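Local coordinates for protein peptidyl-prolyl cis-trans isomerase cyclophilin-type (Toxoplasma gondii, PDB 3BO7) that probably catalyses the cis-trans isomerisation of peptide bonds before proline, assisting protein folding, and binds the immunosuppressant cyclosporin A, at residues Ile20-Asp25 against Gly103-Ala108; Asp32-Leu37 against Glu167-Phe172; Gly16-Glu21 against Arg147-Leu152. All blocks are in the same frame, centred on the assembly; numbering follows the deposited sequence.

Contact 1: Ile20-Asp25 against Gly103-Ala108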
ATOM      1  N   ILE A  20       2.900  -5.244   9.127  1.00 36.47           N
ATOM      2  CA  ILE A  20       3.353  -3.944   8.656  1.00 35.89           C
ATOM      3  C   ILE A  20       3.562  -2.942   9.792  1.00 35.39           C
ATOM      4  O   ILE A  20       2.741  -2.823  10.695  1.00 34.49           O
ATOM      5  CB  ILE A  20       2.383  -3.387   7.554  1.00 36.07           C
ATOM      6  CG1 ILE A  20       2.634  -4.117   6.226  1.00 35.73           C
ATOM      7  CG2 ILE A  20       2.522  -1.869   7.392  1.00 35.66           C
ATOM      8  CD1 ILE A  20       1.527  -3.991   5.241  1.00 37.32           C
ATOM      9  N   GLU A  21       4.695  -2.251   9.728  1.00 35.33           N
ATOM     10  CA  GLU A  21       4.966  -1.098  10.563  1.00 34.98           C
ATOM     11  C   GLU A  21       4.730   0.176   9.762  1.00 34.54           C
ATOM     12  O   GLU A  21       5.242   0.325   8.650  1.00 34.24           O
ATOM     13  CB  GLU A  21       6.408  -1.144  11.038  1.00 35.28           C
ATOM     14  CG  GLU A  21       6.860   0.085  11.797  1.00 36.93           C
ATOM     15  CD  GLU A  21       8.258  -0.074  12.330  1.00 39.93           C
ATOM     16  OE1 GLU A  21       9.211  -0.148  11.522  1.00 42.06           O
ATOM     17  OE2 GLU A  21       8.408  -0.135  13.564  1.00 42.55           O
ATOM     18  N   LEU A  22       3.966   1.100  10.340  1.00 33.98           N
ATOM     19  CA  LEU A  22       3.736   2.396   9.724  1.00 33.25           C
ATOM     20  C   LEU A  22       4.618   3.480  10.343  1.00 33.18           C
ATOM     21  O   LEU A  22       4.642   3.640  11.558  1.00 32.99           O
ATOM     22  CB  LEU A  22       2.261   2.779   9.850  1.00 33.20           C
ATOM     23  CG  LEU A  22       1.210   1.946   9.117  1.00 32.38           C
ATOM     24  CD1 LEU A  22      -0.127   2.597   9.343  1.00 32.99           C
ATOM     25  CD2 LEU A  22       1.483   1.836   7.630  1.00 30.64           C
ATOM     26  N   HIS A  23       5.324   4.233   9.502  1.00 33.03           N
ATOM     27  CA  HIS A  23       6.179   5.330   9.963  1.00 33.09           C
ATOM     28  C   HIS A  23       5.404   6.630  10.215  1.00 33.22           C
ATOM     29  O   HIS A  23       5.648   7.649   9.569  1.00 33.14           O
ATOM     30  CB  HIS A  23       7.314   5.587   8.974  1.00 32.89           C
ATOM     31  CG  HIS A  23       8.104   4.368   8.633  1.00 33.36           C
ATOM     32  ND1 HIS A  23       8.756   3.611   9.584  1.00 33.26           N
ATOM     33  CD2 HIS A  23       8.363   3.780   7.441  1.00 33.54           C
ATOM     34  CE1 HIS A  23       9.375   2.605   8.993  1.00 33.71           C
ATOM     35  NE2 HIS A  23       9.154   2.686   7.693  1.00 34.11           N
ATOM     36  N   ALA A  24       4.482   6.572  11.172  1.00 33.42           N
ATOM     37  CA  ALA A  24       3.688   7.716  11.620  1.00 33.41           C
ATOM     38  C   ALA A  24       4.536   8.877  12.127  1.00 33.76           C
ATOM     39  O   ALA A  24       4.049  10.014  12.230  1.00 33.90           O
ATOM     40  CB  ALA A  24       2.727   7.273  12.696  1.00 33.31           C
ATOM     41  N   ASP A  25       5.796   8.583  12.450  1.00 33.85           N
ATOM     42  CA  ASP A  25       6.746   9.593  12.899  1.00 34.22           C
ATOM     43  C   ASP A  25       7.316  10.449  11.755  1.00 34.51           C
ATOM     44  O   ASP A  25       7.646  11.624  11.961  1.00 34.91           O
ATOM     45  CB  ASP A  25       7.879   8.959  13.727  1.00 34.12           C
ATOM     46  CG  ASP A  25       8.606   7.823  12.996  1.00 34.68           C
ATOM     47  OD1 ASP A  25       8.023   7.165  12.110  1.00 33.67           O
ATOM     48  OD2 ASP A  25       9.781   7.577  13.336  1.00 35.60           O
ATOM     49  N   GLY A 103       9.997  -4.988   0.530  1.00 35.14           N
ATOM     50  CA  GLY A 103       9.028  -4.710   1.585  1.00 33.64           C
ATOM     51  C   GLY A 103       8.802  -3.267   1.996  1.00 33.01           C
ATOM     52  O   GLY A 103       8.222  -3.019   3.056  1.00 32.81           O
ATOM     53  N   VAL A 104       9.248  -2.315   1.178  1.00 31.93           N
ATOM     54  CA  VAL A 104       8.962  -0.907   1.429  1.00 31.17           C
ATOM     55  C   VAL A 104       7.488  -0.627   1.084  1.00 30.97           C
ATOM     56  O   VAL A 104       7.006  -1.009   0.008  1.00 30.78           O
ATOM     57  CB  VAL A 104       9.925   0.027   0.636  1.00 31.16           C
ATOM     58  CG1 VAL A 104       9.565   1.494   0.821  1.00 30.62           C
ATOM     59  CG2 VAL A 104      11.384  -0.215   1.039  1.00 31.35           C
ATOM     60  N   LEU A 105       6.769   0.007   2.008  1.00 30.38           N
ATOM     61  CA  LEU A 105       5.386   0.399   1.754  1.00 29.83           C
ATOM     62  C   LEU A 105       5.325   1.879   1.388  1.00 30.15           C
ATOM     63  O   LEU A 105       5.741   2.763   2.154  1.00 30.05           O
ATOM     64  CB  LEU A 105       4.467   0.072   2.941  1.00 29.61           C
ATOM     65  CG  LEU A 105       3.007   0.558   2.851  1.00 29.56           C
ATOM     66  CD1 LEU A 105       2.238  -0.151   1.729  1.00 29.59           C
ATOM     67  CD2 LEU A 105       2.262   0.397   4.169  1.00 29.04           C
ATOM     68  N   SER A 106       4.792   2.141   0.200  1.00 30.24           N
ATOM     69  CA  SER A 106       4.831   3.470  -0.375  1.00 29.77           C
ATOM     70  C   SER A 106       3.527   3.829  -1.105  1.00 29.49           C
ATOM     71  O   SER A 106       2.732   2.947  -1.435  1.00 29.01           O
ATOM     72  CB  SER A 106       6.032   3.557  -1.304  1.00 29.67           C
ATOM     73  OG  SER A 106       6.274   4.887  -1.696  1.00 30.50           O
ATOM     74  N   MET A 107       3.311   5.125  -1.338  1.00 29.32           N
ATOM     75  CA  MET A 107       2.088   5.618  -1.997  1.00 29.14           C
ATOM     76  C   MET A 107       2.200   5.688  -3.520  1.00 29.02           C
ATOM     77  O   MET A 107       3.144   6.255  -4.058  1.00 29.15           O
ATOM     78  CB  MET A 107       1.698   7.012  -1.473  1.00 29.02           C
ATOM     79  CG  MET A 107       1.107   7.067  -0.065  1.00 28.71           C
ATOM     80  SD  MET A 107      -0.377   6.048   0.188  1.00 28.96           S
ATOM     81  CE  MET A 107      -1.577   6.824  -0.904  1.00 30.26           C
ATOM     82  N   ALA A 108       1.228   5.106  -4.210  1.00 29.24           N
ATOM     83  CA  ALA A 108       1.037   5.360  -5.629  1.00 29.42           C
ATOM     84  C   ALA A 108       0.397   6.753  -5.814  1.00 30.29           C
ATOM     85  O   ALA A 108      -0.332   7.238  -4.936  1.00 30.29           O
ATOM     86  CB  ALA A 108       0.171   4.278  -6.236  1.00 28.39           C
TER
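On the inner side of the cyclophilin beta-barrel, L105 reaches over strand 135-141 to touch I20 and L22. The two strands involved, 16-22 and 104-107, are not neighbours in the sheet, since strand 135-141 runs between them. The contact is therefore made by side chains in the barrel core. One methyl, L105 CD2, does all the touching on its side. L22 CD2 comes within 3.8 Å of L105 CD2. I20 CG2 lies 3.9 Å from L105 CD2, and these two side chains cross at about a right angle. L105 CG lies trans to the backbone N (chi1 174°), which extends the leucine toward strand 16-22. F136, F119 and I121 pack round L105, and L9 touches both I20 and L22. All three contact residues are buried and apolar.

The polar side chains nearby take no part in this packing. E21 alternates with I20 and L22 along the strand, and its carboxylate is held by R138 and Y8. S106 OG bonds to H99. Beyond L22 the strand ends; H23 and A24 are still buried, and D25 is the exposed residue. It forms a salt bridge with K6, which also bonds H23 ND1. Before D25 the chain bends in an inverse gamma turn centred on H23, closed by a weak bond of 3.0 Å from A24 N to L22 O.

Contact 2: Asp32-Leu37 against Glu167-Phe172. With EDO (1,2-ethanediol), chain N.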
ATOM      1  N   ASP A  32      -2.017   8.265   8.960  1.00 32.53           N
ATOM      2  CA  ASP A  32      -3.332   8.657   9.464  1.00 32.83           C
ATOM      3  C   ASP A  32      -4.452   8.347   8.472  1.00 32.93           C
ATOM      4  O   ASP A  32      -5.433   7.684   8.819  1.00 33.45           O
ATOM      5  CB  ASP A  32      -3.336  10.139   9.813  1.00 32.67           C
ATOM      6  CG  ASP A  32      -4.443  10.505  10.760  1.00 33.63           C
ATOM      7  OD1 ASP A  32      -5.199   9.597  11.180  1.00 35.24           O
ATOM      8  OD2 ASP A  32      -4.552  11.707  11.094  1.00 33.52           O
ATOM      9  N   SER A  33      -4.294   8.811   7.236  1.00 33.09           N
ATOM     10  CA  SER A  33      -5.252   8.522   6.170  1.00 32.77           C
ATOM     11  C   SER A  33      -5.525   7.030   6.063  1.00 32.65           C
ATOM     12  O   SER A  33      -6.688   6.607   6.004  1.00 32.68           O
ATOM     13  CB  SER A  33      -4.741   9.052   4.826  1.00 32.50           C
ATOM     14  OG  SER A  33      -5.628   8.704   3.779  1.00 32.08           O
ATOM     15  N   PHE A  34      -4.445   6.244   6.036  1.00 32.50           N
ATOM     16  CA  PHE A  34      -4.523   4.805   5.815  1.00 32.68           C
ATOM     17  C   PHE A  34      -5.318   4.135   6.937  1.00 33.43           C
ATOM     18  O   PHE A  34      -6.189   3.294   6.679  1.00 33.50           O
ATOM     19  CB  PHE A  34      -3.109   4.219   5.715  1.00 32.61           C
ATOM     20  CG  PHE A  34      -3.062   2.798   5.205  1.00 32.24           C
ATOM     21  CD1 PHE A  34      -3.006   2.536   3.839  1.00 32.12           C
ATOM     22  CD2 PHE A  34      -3.072   1.721   6.089  1.00 32.35           C
ATOM     23  CE1 PHE A  34      -2.957   1.220   3.355  1.00 31.83           C
ATOM     24  CE2 PHE A  34      -3.031   0.400   5.610  1.00 32.50           C
ATOM     25  CZ  PHE A  34      -2.974   0.157   4.240  1.00 31.84           C
ATOM     26  N   LEU A  35      -5.013   4.535   8.177  1.00 34.20           N
ATOM     27  CA  LEU A  35      -5.637   3.991   9.380  1.00 34.57           C
ATOM     28  C   LEU A  35      -7.085   4.426   9.494  1.00 34.75           C
ATOM     29  O   LEU A  35      -7.940   3.644   9.916  1.00 35.02           O
ATOM     30  CB  LEU A  35      -4.827   4.357  10.642  1.00 34.79           C
ATOM     31  CG  LEU A  35      -3.440   3.688  10.757  1.00 34.47           C
ATOM     32  CD1 LEU A  35      -2.552   4.367  11.796  1.00 34.62           C
ATOM     33  CD2 LEU A  35      -3.538   2.190  11.048  1.00 33.26           C
ATOM     34  N   ARG A  36      -7.373   5.659   9.096  1.00 35.23           N
ATOM     35  CA  ARG A  36      -8.770   6.110   9.016  1.00 35.63           C
ATOM     36  C   ARG A  36      -9.591   5.278   8.020  1.00 36.21           C
ATOM     37  O   ARG A  36     -10.781   5.043   8.245  1.00 37.00           O
ATOM     38  CB  ARG A  36      -8.866   7.601   8.696  1.00 35.46           C
ATOM     39  CG  ARG A  36      -8.413   8.507   9.841  1.00 35.62           C
ATOM     40  CD  ARG A  36      -8.677   9.962   9.551  1.00 36.31           C
ATOM     41  NE  ARG A  36      -7.759  10.845  10.264  1.00 37.71           N
ATOM     42  CZ  ARG A  36      -8.021  12.116  10.558  1.00 38.94           C
ATOM     43  NH1 ARG A  36      -9.187  12.644  10.216  1.00 40.44           N
ATOM     44  NH2 ARG A  36      -7.128  12.862  11.203  1.00 38.50           N
ATOM     45  N   LEU A  37      -8.944   4.813   6.950  1.00 36.18           N
ATOM     46  CA  LEU A  37      -9.584   3.963   5.939  1.00 36.11           C
ATOM     47  C   LEU A  37      -9.725   2.529   6.430  1.00 36.39           C
ATOM     48  O   LEU A  37     -10.758   1.895   6.201  1.00 36.05           O
ATOM     49  CB  LEU A  37      -8.807   3.991   4.612  1.00 35.96           C
ATOM     50  CG  LEU A  37      -8.830   5.266   3.760  1.00 35.12           C
ATOM     51  CD1 LEU A  37      -7.865   5.138   2.598  1.00 33.75           C
ATOM     52  CD2 LEU A  37     -10.226   5.582   3.262  1.00 32.39           C
ATOM     53  N   GLU A 167      -8.819  -9.766   2.664  1.00 41.22           N
ATOM     54  CA  GLU A 167      -9.933 -10.252   3.476  1.00 41.53           C
ATOM     55  C   GLU A 167     -10.235  -9.263   4.596  1.00 41.56           C
ATOM     56  O   GLU A 167     -11.394  -8.941   4.866  1.00 41.77           O
ATOM     57  CB  GLU A 167      -9.635 -11.650   4.036  1.00 41.47           C
ATOM     58  CG  GLU A 167      -9.959 -12.776   3.061  1.00 41.80           C
ATOM     59  CD  GLU A 167      -9.300 -14.111   3.396  0.50 41.78           C
ATOM     60  OE1 GLU A 167      -9.527 -15.072   2.632  0.50 42.59           O
ATOM     61  OE2 GLU A 167      -8.560 -14.211   4.402  0.50 41.43           O
ATOM     62  N   GLU A 168      -9.180  -8.762   5.229  1.00 41.79           N
ATOM     63  CA  GLU A 168      -9.317  -7.792   6.308  1.00 42.01           C
ATOM     64  C   GLU A 168      -7.974  -7.204   6.657  1.00 41.05           C
ATOM     65  O   GLU A 168      -6.931  -7.760   6.311  1.00 40.93           O
ATOM     66  CB  GLU A 168      -9.905  -8.444   7.570  1.00 42.19           C
ATOM     67  CG  GLU A 168      -9.001  -9.516   8.174  1.00 42.79           C
ATOM     68  CD  GLU A 168      -9.496 -10.038   9.504  1.00 43.59           C
ATOM     69  OE1 GLU A 168     -10.404  -9.425  10.108  1.00 46.91           O
ATOM     70  OE2 GLU A 168      -8.963 -11.076   9.949  1.00 45.68           O
ATOM     71  N   ILE A 169      -8.020  -6.085   7.369  1.00 40.41           N
ATOM     72  CA  ILE A 169      -6.830  -5.488   7.944  1.00 39.70           C
ATOM     73  C   ILE A 169      -7.023  -5.375   9.453  1.00 39.35           C
ATOM     74  O   ILE A 169      -8.000  -4.779   9.931  1.00 39.55           O
ATOM     75  CB  ILE A 169      -6.484  -4.129   7.288  1.00 39.68           C
ATOM     76  CG1 ILE A 169      -6.311  -4.316   5.769  1.00 39.17           C
ATOM     77  CG2 ILE A 169      -5.232  -3.529   7.925  1.00 39.12           C
ATOM     78  CD1 ILE A 169      -5.858  -3.073   5.009  1.00 39.57           C
ATOM     79  N   ILE A 170      -6.113  -5.997  10.197  1.00 38.49           N
ATOM     80  CA  ILE A 170      -6.153  -5.932  11.651  1.00 37.92           C
ATOM     81  C   ILE A 170      -5.168  -4.864  12.102  1.00 37.86           C
ATOM     82  O   ILE A 170      -3.974  -4.961  11.824  1.00 37.70           O
ATOM     83  CB  ILE A 170      -5.818  -7.300  12.334  1.00 38.01           C
ATOM     84  CG1 ILE A 170      -6.673  -8.440  11.749  1.00 38.22           C
ATOM     85  CG2 ILE A 170      -5.994  -7.191  13.858  1.00 37.10           C
ATOM     86  CD1 ILE A 170      -6.280  -9.848  12.219  1.00 37.30           C
ATOM     87  N   VAL A 171      -5.679  -3.839  12.776  1.00 37.74           N
ATOM     88  CA  VAL A 171      -4.827  -2.797  13.326  1.00 37.72           C
ATOM     89  C   VAL A 171      -4.528  -3.114  14.793  1.00 37.71           C
ATOM     90  O   VAL A 171      -5.438  -3.247  15.601  1.00 37.47           O
ATOM     91  CB  VAL A 171      -5.446  -1.384  13.160  1.00 37.68           C
ATOM     92  CG1 VAL A 171      -4.528  -0.324  13.743  1.00 37.22           C
ATOM     93  CG2 VAL A 171      -5.721  -1.088  11.684  1.00 37.10           C
ATOM     94  N   PHE A 172      -3.242  -3.250  15.108  1.00 37.83           N
ATOM     95  CA  PHE A 172      -2.788  -3.572  16.458  1.00 37.94           C
ATOM     96  C   PHE A 172      -2.374  -2.329  17.228  1.00 38.37           C
ATOM     97  O   PHE A 172      -2.260  -2.365  18.453  1.00 38.68           O
ATOM     98  CB  PHE A 172      -1.607  -4.550  16.411  1.00 37.70           C
ATOM     99  CG  PHE A 172      -1.971  -5.912  15.915  1.00 37.25           C
ATOM    100  CD1 PHE A 172      -2.480  -6.873  16.786  1.00 37.30           C
ATOM    101  CD2 PHE A 172      -1.809  -6.241  14.575  1.00 36.77           C
ATOM    102  CE1 PHE A 172      -2.824  -8.139  16.317  1.00 37.14           C
ATOM    103  CE2 PHE A 172      -2.138  -7.503  14.105  1.00 35.96           C
ATOM    104  CZ  PHE A 172      -2.651  -8.450  14.972  1.00 36.97           C
TER
HETATM  105  C1  EDO N 207      -7.969  16.147   9.939  1.00 66.42           C
HETATM  106  O1  EDO N 207      -7.719  16.662   8.625  1.00 66.27           O
HETATM  107  C2  EDO N 207      -9.459  16.270  10.237  1.00 67.32           C
HETATM  108  O2  EDO N 207      -9.855  15.332  11.249  1.00 67.08           O
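L35 leans from the helix toward V171, and its CD2 methyl meets both branches of the valine. L35 CD2 is 3.8 Å from V171 CG1 and 4.0 Å from V171 CG2. The valine's CB points toward the helix, so its two methyls present a fork to a single leucine methyl. With CG trans to its carbonyl carbon (chi1 -68°), L35 swings its methyls round to the strand, although its CB does not face it. It meets the valine at a slant.

F34, the residue before L35, sends its ring toward I169. The ring atom F34 CZ is 4.4 Å from I169 CD1, a looser approach that is oblique to the ring. F34 is held further by stacking with F43 and by meeting F136 at inclined planes. Helix 28-39 is one of the two helices that close the ends of the cyclophilin barrel, and here it packs on strand 166-171. C38 of the same helix touches both I169 and V171. At the start of 167-172, E167 and E168 both face V12 in a classic beta bulge.

R36 points the other way, into solvent, and grips D32 one turn back with two nitrogens. R36 NE lies 3.0 Å from D32 OD1 in a nearly straight bond (175°). R36 NH2 is 2.8 Å from D32 OD2, completing the salt bridge. Both oxygens are met from above the carboxylate plane. At the guanidinium edge, R36 NH1 donates to O2 of an ethanediol, probably from the crystallisation liquor, at 3.0 Å.

Contact 3: Gly16-Glu21 against Arg147-Leu152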
ATOM      1  N   GLY A  16      -2.100 -15.164   1.732  1.00 40.93           N
ATOM      2  CA  GLY A  16      -1.083 -14.857   2.726  1.00 40.83           C
ATOM      3  C   GLY A  16      -1.354 -13.570   3.473  1.00 40.67           C
ATOM      4  O   GLY A  16      -2.218 -12.776   3.081  1.00 41.14           O
ATOM      5  N   SER A  17      -0.613 -13.376   4.559  1.00 40.27           N
ATOM      6  CA  SER A  17      -0.764 -12.208   5.425  1.00 39.70           C
ATOM      7  C   SER A  17       0.543 -11.435   5.561  1.00 39.20           C
ATOM      8  O   SER A  17       1.632 -12.021   5.536  1.00 38.72           O
ATOM      9  CB  SER A  17      -1.273 -12.625   6.807  1.00 39.75           C
ATOM     10  OG  SER A  17      -2.616 -13.075   6.734  1.00 40.65           O
ATOM     11  N   LEU A  18       0.423 -10.117   5.703  1.00 38.80           N
ATOM     12  CA  LEU A  18       1.590  -9.253   5.845  1.00 38.53           C
ATOM     13  C   LEU A  18       1.522  -8.441   7.123  1.00 38.27           C
ATOM     14  O   LEU A  18       0.504  -7.805   7.405  1.00 38.03           O
ATOM     15  CB  LEU A  18       1.734  -8.310   4.647  1.00 38.46           C
ATOM     16  CG  LEU A  18       1.947  -8.897   3.248  1.00 38.82           C
ATOM     17  CD1 LEU A  18       1.892  -7.780   2.234  1.00 39.09           C
ATOM     18  CD2 LEU A  18       3.264  -9.625   3.142  1.00 37.93           C
ATOM     19  N   ASN A  19       2.618  -8.474   7.886  1.00 37.92           N
ATOM     20  CA  ASN A  19       2.771  -7.650   9.081  1.00 37.69           C
ATOM     21  C   ASN A  19       3.496  -6.360   8.735  1.00 37.26           C
ATOM     22  O   ASN A  19       4.571  -6.374   8.118  1.00 37.48           O
ATOM     23  CB  ASN A  19       3.514  -8.414  10.182  1.00 37.84           C
ATOM     24  CG  ASN A  19       2.649  -9.481  10.846  1.00 38.34           C
ATOM     25  OD1 ASN A  19       1.417  -9.421  10.820  1.00 37.88           O
ATOM     26  ND2 ASN A  19       3.300 -10.458  11.455  1.00 40.42           N
ATOM     27  N   ILE A  20       2.900  -5.244   9.127  1.00 36.47           N
ATOM     28  CA  ILE A  20       3.353  -3.944   8.656  1.00 35.89           C
ATOM     29  C   ILE A  20       3.562  -2.942   9.792  1.00 35.39           C
ATOM     30  O   ILE A  20       2.741  -2.823  10.695  1.00 34.49           O
ATOM     31  CB  ILE A  20       2.383  -3.387   7.554  1.00 36.07           C
ATOM     32  CG1 ILE A  20       2.634  -4.117   6.226  1.00 35.73           C
ATOM     33  CG2 ILE A  20       2.522  -1.869   7.392  1.00 35.66           C
ATOM     34  CD1 ILE A  20       1.527  -3.991   5.241  1.00 37.32           C
ATOM     35  N   GLU A  21       4.695  -2.251   9.728  1.00 35.33           N
ATOM     36  CA  GLU A  21       4.966  -1.098  10.563  1.00 34.98           C
ATOM     37  C   GLU A  21       4.730   0.176   9.762  1.00 34.54           C
ATOM     38  O   GLU A  21       5.242   0.325   8.650  1.00 34.24           O
ATOM     39  CB  GLU A  21       6.408  -1.144  11.038  1.00 35.28           C
ATOM     40  CG  GLU A  21       6.860   0.085  11.797  1.00 36.93           C
ATOM     41  CD  GLU A  21       8.258  -0.074  12.330  1.00 39.93           C
ATOM     42  OE1 GLU A  21       9.211  -0.148  11.522  1.00 42.06           O
ATOM     43  OE2 GLU A  21       8.408  -0.135  13.564  1.00 42.55           O
ATOM     44  N   ARG A 147       7.407 -12.729  -1.620  1.00 48.18           N
ATOM     45  CA  ARG A 147       8.207 -13.481  -2.588  1.00 48.15           C
ATOM     46  C   ARG A 147       7.382 -14.442  -3.462  1.00 47.94           C
ATOM     47  O   ARG A 147       7.741 -14.699  -4.608  1.00 48.00           O
ATOM     48  CB  ARG A 147       9.354 -14.213  -1.890  1.00 48.38           C
ATOM     49  CG  ARG A 147      10.464 -13.290  -1.434  1.00 48.97           C
ATOM     50  CD  ARG A 147      11.609 -14.041  -0.776  1.00 50.77           C
ATOM     51  NE  ARG A 147      12.577 -13.106  -0.207  1.00 52.64           N
ATOM     52  CZ  ARG A 147      12.647 -12.775   1.082  1.00 53.86           C
ATOM     53  NH1 ARG A 147      11.819 -13.318   1.975  1.00 55.00           N
ATOM     54  NH2 ARG A 147      13.559 -11.904   1.484  1.00 54.03           N
ATOM     55  N   GLN A 148       6.276 -14.950  -2.925  1.00 47.85           N
ATOM     56  CA  GLN A 148       5.347 -15.774  -3.699  1.00 47.74           C
ATOM     57  C   GLN A 148       4.483 -14.922  -4.625  1.00 47.79           C
ATOM     58  O   GLN A 148       4.166 -15.339  -5.745  1.00 48.00           O
ATOM     59  CB  GLN A 148       4.458 -16.635  -2.786  1.00 47.72           C
ATOM     60  CG  GLN A 148       5.160 -17.845  -2.164  1.00 48.60           C
ATOM     61  CD  GLN A 148       5.984 -18.647  -3.176  0.50 48.02           C
ATOM     62  OE1 GLN A 148       5.451 -19.179  -4.153  0.50 47.43           O
ATOM     63  NE2 GLN A 148       7.288 -18.726  -2.941  0.50 47.23           N
ATOM     64  N   TRP A 149       4.094 -13.737  -4.156  1.00 47.24           N
ATOM     65  CA  TRP A 149       3.354 -12.798  -4.987  1.00 46.93           C
ATOM     66  C   TRP A 149       4.157 -12.371  -6.202  1.00 46.95           C
ATOM     67  O   TRP A 149       3.592 -12.154  -7.267  1.00 46.70           O
ATOM     68  CB  TRP A 149       2.944 -11.560  -4.200  1.00 46.80           C
ATOM     69  CG  TRP A 149       1.903 -11.802  -3.161  1.00 46.59           C
ATOM     70  CD1 TRP A 149       1.261 -12.981  -2.883  1.00 46.28           C
ATOM     71  CD2 TRP A 149       1.347 -10.825  -2.281  1.00 46.53           C
ATOM     72  NE1 TRP A 149       0.358 -12.797  -1.867  1.00 46.68           N
ATOM     73  CE2 TRP A 149       0.388 -11.482  -1.481  1.00 46.75           C
ATOM     74  CE3 TRP A 149       1.571  -9.458  -2.087  1.00 46.21           C
ATOM     75  CZ2 TRP A 149      -0.347 -10.815  -0.501  1.00 46.74           C
ATOM     76  CZ3 TRP A 149       0.839  -8.798  -1.113  1.00 46.56           C
ATOM     77  CH2 TRP A 149      -0.109  -9.475  -0.334  1.00 46.68           C
ATOM     78  N   GLU A 150       5.473 -12.258  -6.025  1.00 46.91           N
ATOM     79  CA  GLU A 150       6.379 -11.841  -7.085  1.00 47.42           C
ATOM     80  C   GLU A 150       6.378 -12.829  -8.263  1.00 48.11           C
ATOM     81  O   GLU A 150       6.705 -12.453  -9.390  1.00 48.18           O
ATOM     82  CB  GLU A 150       7.795 -11.666  -6.520  1.00 47.04           C
ATOM     83  CG  GLU A 150       8.796 -11.080  -7.501  1.00 46.64           C
ATOM     84  CD  GLU A 150      10.139 -10.735  -6.872  1.00 47.11           C
ATOM     85  OE1 GLU A 150      10.871  -9.919  -7.469  1.00 46.31           O
ATOM     86  OE2 GLU A 150      10.472 -11.271  -5.789  1.00 46.77           O
ATOM     87  N   LYS A 151       5.988 -14.074  -7.982  1.00 48.85           N
ATOM     88  CA  LYS A 151       6.003 -15.178  -8.947  1.00 49.65           C
ATOM     89  C   LYS A 151       4.663 -15.357  -9.651  1.00 49.77           C
ATOM     90  O   LYS A 151       4.551 -16.161 -10.582  1.00 49.95           O
ATOM     91  CB  LYS A 151       6.393 -16.488  -8.251  1.00 49.53           C
ATOM     92  CG  LYS A 151       7.883 -16.652  -8.057  1.00 50.86           C
ATOM     93  CD  LYS A 151       8.193 -17.679  -6.973  1.00 52.56           C
ATOM     94  CE  LYS A 151       9.687 -17.699  -6.650  1.00 52.83           C
ATOM     95  NZ  LYS A 151       9.940 -17.979  -5.202  1.00 54.20           N
ATOM     96  N   LEU A 152       3.655 -14.610  -9.203  1.00 50.00           N
ATOM     97  CA  LEU A 152       2.318 -14.682  -9.787  1.00 50.30           C
ATOM     98  C   LEU A 152       2.326 -14.376 -11.276  1.00 50.64           C
ATOM     99  O   LEU A 152       2.968 -13.420 -11.727  1.00 50.35           O
ATOM    100  CB  LEU A 152       1.348 -13.734  -9.077  1.00 50.36           C
ATOM    101  CG  LEU A 152       0.744 -14.170  -7.741  1.00 50.17           C
ATOM    102  CD1 LEU A 152       0.179 -12.960  -7.036  1.00 50.34           C
ATOM    103  CD2 LEU A 152      -0.331 -15.227  -7.933  1.00 50.14           C
TER
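W149 extends its six-membered ring toward L18, and the two side chains approach from opposite directions. L18 CD1 lies 3.7 Å from both W149 CZ3 and W149 CH2, oblique to the ring. L18 CG is 4.2 Å from W149 CH2. The tryptophan has CG trans to its carbonyl carbon (chi1 -69°). With chi2 at -2° CD1 is eclipsed with CA, and the benzo side is turned away from it, toward the strand. L18 also has CG trans to its carbonyl carbon, and its CB points toward the helix.

The indole is fixed at its polar side as well. W149 NE1 bonds to Q15 O, just before the strand, which should hold the rotation of the ring. F48 meets the indole at inclined planes, and T13 and P164 also touch it. G16 is looser, with its O 4.5 Å from W149 CZ2 and backbone angles suited to a residue without a side chain. V145 and L146 of helix 143-149 and V139 of strand 135-141 also pack on L18. After W149 a type I turn runs to L152. This is the cyclophilin fold, in which a second helix caps the beta-barrel.

How the contacts relate
Contacts 1 and 3 share strand 16-22 and residues I20 and E21, with centres about 14 Å apart. Contact 3 lies toward the start of that strand and contact 1 toward its end. Contact 1 also touches contact 2 directly, where L22 CD1 packs on L35 CG at 3.8 Å, with centres about 12 Å apart. Contacts 2 and 3 involve the two capping helices. Their centres are about 17 Å apart, and they do not touch, with nearest atoms about 5 Å apart. All three contacts reach one sheet. The bound peptide comes within reach of contact 1 at A108, which packs on one of its modified side chains.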